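Local structure of PrimPol AEP domain (PP-N190) (Cyanophage S-2L, 6ZP9) at residues I19-H22 / L23-R27; T51-G55 / A56-D60. The protein is the archaeo-eukaryotic primase (AEP) domain of a phage primase-polymerase and probably catalyses nucleotide joining in DNA synthesis. All blocks are in the same frame, centred on the assembly; numbering follows the deposited sequence.

Contact 1: residues I19-H22 / L23-R27; sequences ILLH and LSLLR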
ATOM      1  N   ILE A  19      -3.323  -9.133  -7.736  1.00 14.79           N
ATOM      2  CA  ILE A  19      -2.029  -9.152  -7.054  1.00 12.52           C
ATOM      3  C   ILE A  19      -0.921  -8.694  -7.999  1.00 13.48           C
ATOM      4  O   ILE A  19      -0.110  -7.818  -7.663  1.00 15.22           O
ATOM      5  CB  ILE A  19      -1.730 -10.551  -6.489  1.00 12.69           C
ATOM      6  CG1 ILE A  19      -2.656 -10.858  -5.312  1.00 13.74           C
ATOM      7  CG2 ILE A  19      -0.258 -10.649  -6.064  1.00 15.95           C
ATOM      8  CD1 ILE A  19      -2.334 -12.179  -4.621  1.00 16.89           C
ATOM      9  N   LEU A  20      -0.861  -9.284  -9.197  1.00 13.68           N
ATOM     10  CA  LEU A  20       0.198  -8.912 -10.131  1.00 14.58           C
ATOM     11  C   LEU A  20       0.056  -7.463 -10.580  1.00 15.20           C
ATOM     12  O   LEU A  20       1.062  -6.773 -10.783  1.00 14.59           O
ATOM     13  CB  LEU A  20       0.200  -9.857 -11.331  1.00 14.42           C
ATOM     14  CG  LEU A  20       0.678 -11.264 -10.951  1.00 19.41           C
ATOM     15  CD1 LEU A  20       0.558 -12.197 -12.135  1.00 21.01           C
ATOM     16  CD2 LEU A  20       2.113 -11.246 -10.416  1.00 21.55           C
ATOM     17  N   LEU A  21      -1.186  -6.975 -10.715  1.00 13.85           N
ATOM     18  CA  LEU A  21      -1.398  -5.576 -11.078  1.00 12.19           C
ATOM     19  C   LEU A  21      -0.888  -4.642  -9.987  1.00 12.07           C
ATOM     20  O   LEU A  21      -0.268  -3.617 -10.285  1.00 13.87           O
ATOM     21  CB  LEU A  21      -2.880  -5.316 -11.362  1.00 13.44           C
ATOM     22  CG  LEU A  21      -3.231  -3.858 -11.674  1.00 15.65           C
ATOM     23  CD1 LEU A  21      -2.597  -3.386 -12.970  1.00 18.62           C
ATOM     24  CD2 LEU A  21      -4.740  -3.658 -11.703  1.00 13.74           C
ATOM     25  N   HIS A  22      -1.153  -4.971  -8.721  1.00 12.20           N
ATOM     26  CA  HIS A  22      -0.619  -4.185  -7.610  1.00 11.84           C
ATOM     27  C   HIS A  22       0.898  -4.087  -7.691  1.00 14.41           C
ATOM     28  O   HIS A  22       1.470  -2.993  -7.591  1.00 12.27           O
ATOM     29  CB  HIS A  22      -1.053  -4.819  -6.281  1.00 11.43           C
ATOM     30  CG  HIS A  22      -1.023  -3.884  -5.111  1.00 12.99           C
ATOM     31  ND1 HIS A  22      -1.654  -4.171  -3.917  1.00 13.71           N
ATOM     32  CD2 HIS A  22      -0.436  -2.672  -4.945  1.00 15.84           C
ATOM     33  CE1 HIS A  22      -1.459  -3.177  -3.065  1.00 13.10           C
ATOM     34  NE2 HIS A  22      -0.726  -2.253  -3.664  1.00 15.26           N
ATOM     35  N   LEU A  23       1.567  -5.228  -7.887  1.00 13.37           N
ATOM     36  CA  LEU A  23       3.025  -5.240  -8.010  1.00 13.07           C
ATOM     37  C   LEU A  23       3.486  -4.460  -9.236  1.00 12.31           C
ATOM     38  O   LEU A  23       4.481  -3.724  -9.176  1.00 13.30           O
ATOM     39  CB  LEU A  23       3.534  -6.685  -8.088  1.00 13.96           C
ATOM     40  CG  LEU A  23       3.953  -7.378  -6.786  1.00 25.02           C
ATOM     41  CD1 LEU A  23       2.883  -7.233  -5.745  1.00 23.28           C
ATOM     42  CD2 LEU A  23       4.218  -8.846  -7.038  1.00 19.79           C
ATOM     43  N   SER A  24       2.780  -4.625 -10.359  1.00 12.90           N
ATOM     44  CA  SER A  24       3.150  -3.959 -11.598  1.00 12.39           C
ATOM     45  C   SER A  24       3.058  -2.443 -11.462  1.00 12.33           C
ATOM     46  O   SER A  24       3.976  -1.709 -11.848  1.00 12.96           O
ATOM     47  CB  SER A  24       2.237  -4.452 -12.720  1.00 18.81           C
ATOM     48  OG  SER A  24       2.773  -4.095 -13.977  1.00 26.67           O
ATOM     49  N   LEU A  25       1.947  -1.951 -10.927  1.00 12.01           N
ATOM     50  CA  LEU A  25       1.805  -0.512 -10.772  1.00 12.53           C
ATOM     51  C   LEU A  25       2.853   0.053  -9.817  1.00 12.19           C
ATOM     52  O   LEU A  25       3.273   1.204  -9.965  1.00 14.80           O
ATOM     53  CB  LEU A  25       0.394  -0.184 -10.302  1.00 14.11           C
ATOM     54  CG  LEU A  25      -0.722  -0.548 -11.292  1.00 14.33           C
ATOM     55  CD1 LEU A  25      -2.088  -0.305 -10.643  1.00 17.54           C
ATOM     56  CD2 LEU A  25      -0.599   0.240 -12.589  1.00 18.64           C
ATOM     57  N   LEU A  26       3.308  -0.742  -8.858  1.00 11.51           N
ATOM     58  CA  LEU A  26       4.369  -0.313  -7.956  1.00 13.08           C
ATOM     59  C   LEU A  26       5.762  -0.540  -8.527  1.00 10.92           C
ATOM     60  O   LEU A  26       6.746  -0.290  -7.818  1.00 13.69           O
ATOM     61  CB  LEU A  26       4.240  -1.035  -6.612  1.00 12.77           C
ATOM     62  CG  LEU A  26       3.044  -0.595  -5.765  1.00 13.73           C
ATOM     63  CD1 LEU A  26       2.980  -1.468  -4.515  1.00 15.34           C
ATOM     64  CD2 LEU A  26       3.135   0.892  -5.405  1.00 14.41           C
ATOM     65  N   ARG A  27       5.859  -0.993  -9.781  1.00 12.83           N
ATOM     66  CA  ARG A  27       7.137  -1.282 -10.446  1.00 14.49           C
ATOM     67  C   ARG A  27       8.003  -2.232  -9.618  1.00 13.10           C
ATOM     68  O   ARG A  27       9.235  -2.149  -9.620  1.00 15.00           O
ATOM     69  CB  ARG A  27       7.878   0.015 -10.784  1.00 13.85           C
ATOM     70  CG  ARG A  27       7.072   0.885 -11.759  1.00 14.69           C
ATOM     71  CD  ARG A  27       7.693   2.265 -12.018  1.00 16.19           C
ATOM     72  NE  ARG A  27       9.023   2.165 -12.607  1.00 16.13           N
ATOM     73  CZ  ARG A  27       9.253   2.070 -13.912  1.00 16.57           C
ATOM     74  NH1 ARG A  27       8.237   2.066 -14.763  1.00 17.32           N
ATOM     75  NH2 ARG A  27      10.496   1.986 -14.366  1.00 19.61           N
TER
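The imidazole of His22 and the isobutyl group of Leu26, one helical turn further on, run alongside each other from the same flank of the helix. Leu26 CD1 comes obliquely to the ring, 3.6 Å from CD2 of His22, so the methyl covers the CD2 corner. The ring's nitrogens are engaged elsewhere, ND1 taking a hydrogen bond from the backbone N of Ala165, which would help set the rotation of the imidazole in this buried place. A second i to i+4 pair, Leu21 and Leu25, crosses at a slant: CD1 of Leu21 meets CG of Leu25 at 3.8 Å, brought there by a chi1 of 177° that sets CG of Leu21 beside its own carbonyl carbon. Beneath both pairs runs the alpha-helical ladder, with Leu25 N bonded to Leu21 O at 2.8 Å and Leu26 N to His22 O at the last turn. Arg27 ends the helix in a Schellman motif with positive phi. Helix 16-25 packs on the sheet containing strands 114-117 and 177-179: Leu21, His22 and Leu25 touch Ile178, and Leu25 and Leu26 touch Phe114, while Leu23 turns to Ile30.

Contact 2: residues T51-G55 / A56-D60; sequences TPLTG and ATVQD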
ATOM      1  N   THR A  51       7.097 -13.498   4.851  1.00 16.79           N
ATOM      2  CA  THR A  51       7.516 -14.541   3.929  1.00 15.89           C
ATOM      3  C   THR A  51       7.553 -13.960   2.519  1.00 15.70           C
ATOM      4  O   THR A  51       6.951 -12.911   2.263  1.00 16.70           O
ATOM      5  CB  THR A  51       6.553 -15.733   4.013  1.00 23.62           C
ATOM      6  OG1 THR A  51       7.110 -16.865   3.344  1.00 26.86           O
ATOM      7  CG2 THR A  51       5.210 -15.376   3.406  1.00 23.95           C
ATOM      8  N   PRO A  52       8.281 -14.592   1.594  1.00 15.18           N
ATOM      9  CA  PRO A  52       8.185 -14.182   0.188  1.00 14.67           C
ATOM     10  C   PRO A  52       6.760 -14.330  -0.332  1.00 15.36           C
ATOM     11  O   PRO A  52       6.001 -15.214   0.079  1.00 18.89           O
ATOM     12  CB  PRO A  52       9.141 -15.140  -0.527  1.00 17.42           C
ATOM     13  CG  PRO A  52      10.149 -15.533   0.539  1.00 17.14           C
ATOM     14  CD  PRO A  52       9.362 -15.579   1.814  1.00 17.26           C
ATOM     15  N   LEU A  53       6.387 -13.435  -1.243  1.00 15.40           N
ATOM     16  CA  LEU A  53       5.064 -13.490  -1.860  1.00 14.72           C
ATOM     17  C   LEU A  53       5.043 -14.598  -2.912  1.00 15.17           C
ATOM     18  O   LEU A  53       5.755 -14.518  -3.914  1.00 19.44           O
ATOM     19  CB  LEU A  53       4.703 -12.147  -2.487  1.00 16.93           C
ATOM     20  CG  LEU A  53       3.376 -12.105  -3.244  1.00 16.45           C
ATOM     21  CD1 LEU A  53       2.222 -12.184  -2.274  1.00 21.41           C
ATOM     22  CD2 LEU A  53       3.274 -10.845  -4.106  1.00 17.29           C
ATOM     23  N   THR A  54       4.252 -15.643  -2.670  1.00 15.18           N
ATOM     24  CA  THR A  54       4.020 -16.706  -3.640  1.00 15.87           C
ATOM     25  C   THR A  54       2.542 -17.057  -3.627  1.00 20.41           C
ATOM     26  O   THR A  54       1.836 -16.827  -2.642  1.00 19.12           O
ATOM     27  CB  THR A  54       4.856 -17.974  -3.355  1.00 19.08           C
ATOM     28  OG1 THR A  54       4.304 -18.692  -2.245  1.00 20.03           O
ATOM     29  CG2 THR A  54       6.316 -17.619  -3.059  1.00 19.44           C
ATOM     30  N   GLY A  55       2.073 -17.622  -4.740  1.00 20.71           N
ATOM     31  CA  GLY A  55       0.668 -17.982  -4.826  1.00 20.97           C
ATOM     32  C   GLY A  55       0.280 -19.031  -3.805  1.00 19.62           C
ATOM     33  O   GLY A  55      -0.789 -18.955  -3.202  1.00 20.76           O
ATOM     34  N   ALA A  56       1.153 -20.016  -3.583  1.00 19.09           N
ATOM     35  CA  ALA A  56       0.835 -21.078  -2.631  1.00 17.68           C
ATOM     36  C   ALA A  56       0.739 -20.534  -1.210  1.00 19.55           C
ATOM     37  O   ALA A  56      -0.105 -20.978  -0.418  1.00 21.85           O
ATOM     38  CB  ALA A  56       1.885 -22.188  -2.713  1.00 21.55           C
ATOM     39  N   THR A  57       1.589 -19.563  -0.871  1.00 18.72           N
ATOM     40  CA  THR A  57       1.563 -19.007   0.478  1.00 19.77           C
ATOM     41  C   THR A  57       0.345 -18.119   0.687  1.00 18.00           C
ATOM     42  O   THR A  57      -0.312 -18.195   1.731  1.00 18.05           O
ATOM     43  CB  THR A  57       2.850 -18.237   0.744  1.00 19.07           C
ATOM     44  OG1 THR A  57       3.961 -19.128   0.606  1.00 19.67           O
ATOM     45  CG2 THR A  57       2.839 -17.667   2.139  1.00 18.57           C
ATOM     46  N   VAL A  58       0.014 -17.282  -0.298  1.00 16.00           N
ATOM     47  CA  VAL A  58      -1.208 -16.492  -0.184  1.00 16.49           C
ATOM     48  C   VAL A  58      -2.426 -17.405  -0.110  1.00 18.06           C
ATOM     49  O   VAL A  58      -3.332 -17.191   0.706  1.00 18.13           O
ATOM     50  CB  VAL A  58      -1.322 -15.485  -1.344  1.00 17.51           C
ATOM     51  CG1 VAL A  58      -2.627 -14.709  -1.234  1.00 16.89           C
ATOM     52  CG2 VAL A  58      -0.138 -14.542  -1.329  1.00 13.56           C
ATOM     53  N   GLN A  59      -2.460 -18.445  -0.944  1.00 17.36           N
ATOM     54  CA  GLN A  59      -3.558 -19.403  -0.882  1.00 17.68           C
ATOM     55  C   GLN A  59      -3.745 -19.942   0.533  1.00 19.86           C
ATOM     56  O   GLN A  59      -4.869 -19.995   1.048  1.00 19.98           O
ATOM     57  CB  GLN A  59      -3.303 -20.550  -1.865  1.00 19.24           C
ATOM     58  CG  GLN A  59      -4.378 -21.626  -1.836  1.00 20.86           C
ATOM     59  CD  GLN A  59      -5.679 -21.157  -2.461  1.00 24.45           C
ATOM     60  OE1 GLN A  59      -5.710 -20.186  -3.221  1.00 24.50           O
ATOM     61  NE2 GLN A  59      -6.761 -21.841  -2.139  1.00 30.02           N
ATOM     62  N   ASP A  60      -2.638 -20.319   1.183  1.00 16.82           N
ATOM     63  CA  ASP A  60      -2.682 -20.883   2.528  1.00 20.99           C
ATOM     64  C   ASP A  60      -3.101 -19.845   3.566  1.00 18.88           C
ATOM     65  O   ASP A  60      -3.913 -20.136   4.452  1.00 21.17           O
ATOM     66  CB  ASP A  60      -1.313 -21.461   2.882  1.00 24.07           C
ATOM     67  CG  ASP A  60      -1.358 -22.371   4.096  1.00 34.36           C
ATOM     68  OD1 ASP A  60      -2.445 -22.905   4.400  1.00 33.80           O
ATOM     69  OD2 ASP A  60      -0.304 -22.565   4.742  1.00 36.16           O
TER
HETATM   70  O   HOH W   1       6.395 -17.770   0.792  1.00 19.33           O
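Thr57, in the first turn of helix 55-64, and Thr54, at its N-cap, meet through their hydroxyls where strand 49-52 gives way to the helix. Thr54 OG1 and Thr57 OG1 are hydrogen-bonded at 2.9 Å, and either may be the donor. The geometry follows from two torsions: OG1 of Thr54 sits between its backbone N and carbonyl carbon (chi1 75°), turned over the start of the helix, while OG1 of Thr57 lies beside its own backbone N (chi1 -60°). The two side chains meet at an angle through these oxygens.

Gly55, the first helical residue, contributes backbone alone. Gly55 O accepts a hydrogen bond from Gln59 N at 2.9 Å, next to the bond from Val58 N to Thr54 O at 3.0 Å. These are the first two i to i+4 bonds of the helix, so the N-cap residue supplies both a hydroxyl and a carbonyl to the turn that follows it. On the buried flank, Leu53 CD1 presses on Val58 CG2 at 3.5 Å, a tight methyl contact. Tyr35 of strand 34-38 touches both of these side chains, and Phe14 and Cys167 also pack on Val58.

Thr51, one residue before the end of strand 49-52, reaches Thr57 in two ways. Their CG2 methyls meet tip to tip at 3.5 Å, and a water links their hydroxyls. This water gives a hydrogen bond to Pro52 O at 2.7 Å and is hydrogen-bonded to Thr57 OG1 and Thr51 OG1, each at 2.8 Å, so that the hydroxyl of Thr57 is held by both the water and Thr54 OG1.

In the fold
From the N terminus the chain first forms helix 16-25; contact 1 spans the last turns of this helix and the turn that ends it, and closes no loop. The chain then runs through strands 34-38 and 49-52 before contact 2 turns the end of the latter strand into helix 55-64. The two contacts follow in series, neither nesting nor crossing, with centres about 16 Å apart. They nevertheless touch through side chains: Leu53 CD2 packs on Leu23 CD2 at 3.7 Å and on Ile19 CG2, and Ile19 CD1 approaches Val58 CG1. Helix 16-25 thereby bridges the sheet containing strands 114-117 and 177-179 and the strand-to-helix junction at the edge of the other sheet.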